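Local coordinates for sugar ABC transporter, sugar-binding protein (Streptococcus pneumoniae, PDB 2HEU) that probably captures sugars, raffinose-type oligosaccharides among them, outside the cell and hands them to a membrane ABC transporter for import, at residues I273-I278 with S344-M349. Residues are numbered along the deposited sequence; the frame is centred on the assembly and turned at random. Where two conformers were deposited one is given.
Sequences IGTFMI and SPLAGM
Edge strand 273-276, an outermost member of a three-stranded antiparallel sheet, receives the turn of 344-349 and the weakly bonded helical residues that follow it, and Thr-275 makes both direct hydrogen bonds between them. Its hydroxyl donates to Pro-345 O over 2.8 Å; the donor lies in the carbonyl plane on a lone pair, with a C=O...OG1 angle of 137°. The same OG1 accepts Met-349 N at 2.9 Å, N-H...O 153°, so two bonds in opposite senses fix the hydroxyl's rotation. With chi1 at 51°, OG1 sits between the backbone N and the carbonyl carbon, while CG2 is left beside the N, where it meets Met-349 CE at 3.8 Å. The strand's other edge is already engaged: Gly-274 and Phe-276 make backbone hydrogen bonds to Tyr-133 and Ile-131 of strand 129-134. On the edge facing 344-349 a water accepts from both Thr-275 N (2.9 Å) and Gly-348 N, bridging the two backbones.

The contact lies within one of the two alpha/beta lobes expected of an extracellular solute-binding protein, where 344-349 packs beside the edge of the sheet formed by 253-257, 129-134 and 273-276. The approaching segment is shaped by a type I turn from Ser-344 to Ala-347, closed by Ala-347 N to Ser-344 O. Absence of a side chain lets Gly-348 CA come to 3.2 Å from Thr-275 O in a CA-H...O contact. Flanking this centre, the side chains of Ile-273 and Pro-345 meet at an oblique angle, CG2 to CB 3.8 Å, both also touching Ile-261, and Met-277 CG packs 3.4 Å from Gly-348 O.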
# COMPACT_ATOMS: atom_id res chain seq x y z
N ILE A 273 -11.56 -16.04 5.96
CA ILE A 273 -10.25 -15.37 5.90
C ILE A 273 -10.19 -14.26 6.92
O ILE A 273 -11.12 -13.47 7.03
CB ILE A 273 -9.99 -14.80 4.50
CG1 ILE A 273 -10.05 -15.90 3.45
CG2 ILE A 273 -8.69 -14.00 4.44
CD1 ILE A 273 -10.36 -15.37 2.07
N GLY A 274 -9.05 -14.18 7.64
CA GLY A 274 -8.77 -13.04 8.46
C GLY A 274 -7.43 -12.45 8.10
O GLY A 274 -6.65 -13.00 7.30
N THR A 275 -7.14 -11.29 8.70
CA THR A 275 -5.80 -10.69 8.60
C THR A 275 -5.37 -10.22 10.00
O THR A 275 -6.23 -9.89 10.87
CB THR A 275 -5.79 -9.52 7.60
OG1 THR A 275 -6.85 -8.60 7.91
CG2 THR A 275 -5.88 -9.99 6.17
N PHE A 276 -4.09 -10.15 10.20
CA PHE A 276 -3.58 -9.52 11.39
C PHE A 276 -2.39 -8.64 11.02
O PHE A 276 -1.69 -8.82 10.02
CB PHE A 276 -3.26 -10.50 12.53
CG PHE A 276 -2.19 -11.53 12.27
CD1 PHE A 276 -0.84 -11.25 12.50
CD2 PHE A 276 -2.50 -12.86 11.90
CE1 PHE A 276 0.14 -12.24 12.38
CE2 PHE A 276 -1.56 -13.83 11.78
CZ PHE A 276 -0.23 -13.50 12.03
N MET A 277 -2.15 -7.65 11.86
CA MET A 277 -0.99 -6.77 11.72
C MET A 277 0.24 -7.50 12.26
O MET A 277 0.19 -8.17 13.29
CB MET A 277 -1.21 -5.48 12.52
CG MET A 277 -2.37 -4.67 11.94
SD MET A 277 -2.95 -3.37 13.03
CE MET A 277 -1.63 -2.36 12.69
N ILE A 278 1.34 -7.26 11.60
CA ILE A 278 2.62 -7.77 12.14
C ILE A 278 2.85 -7.07 13.47
O ILE A 278 2.81 -5.87 13.63
CB ILE A 278 3.74 -7.47 11.15
CG1 ILE A 278 3.53 -8.33 9.87
CG2 ILE A 278 5.12 -7.75 11.77
CD1 ILE A 278 4.54 -8.08 8.76
N SER A 344 -14.94 -8.87 8.22
CA SER A 344 -14.49 -8.94 6.89
C SER A 344 -12.99 -9.28 6.82
O SER A 344 -12.26 -8.98 7.76
CB SER A 344 -14.65 -7.59 6.35
OG SER A 344 -13.78 -6.67 7.05
N PRO A 345 -12.51 -9.84 5.71
CA PRO A 345 -11.15 -10.35 5.68
C PRO A 345 -10.08 -9.32 6.01
O PRO A 345 -9.10 -9.72 6.67
CB PRO A 345 -11.04 -10.97 4.30
CG PRO A 345 -12.43 -11.38 3.99
CD PRO A 345 -13.27 -10.26 4.53
N LEU A 346 -10.22 -8.09 5.58
CA LEU A 346 -9.20 -7.10 5.79
C LEU A 346 -9.35 -6.39 7.14
O LEU A 346 -8.59 -5.45 7.41
CB LEU A 346 -9.20 -6.08 4.67
CG LEU A 346 -8.82 -6.58 3.25
CD1 LEU A 346 -8.85 -5.37 2.28
CD2 LEU A 346 -7.46 -7.34 3.29
N ALA A 347 -10.28 -6.80 8.00
CA ALA A 347 -10.51 -6.05 9.24
C ALA A 347 -9.26 -5.92 10.09
O ALA A 347 -8.95 -4.84 10.55
CB ALA A 347 -11.60 -6.71 10.02
N GLY A 348 -8.53 -6.99 10.29
CA GLY A 348 -7.34 -6.92 11.18
C GLY A 348 -6.27 -6.04 10.59
O GLY A 348 -5.66 -5.21 11.26
N MET A 349 -6.02 -6.21 9.29
CA MET A 349 -4.97 -5.44 8.65
C MET A 349 -5.25 -3.95 8.66
O MET A 349 -4.34 -3.17 8.63
CB MET A 349 -4.88 -5.91 7.17
CG MET A 349 -3.63 -5.40 6.46
SD MET A 349 -3.56 -5.80 4.74
CE MET A 349 -3.42 -7.52 4.71
O HOH W 1 -9.32 -9.90 10.06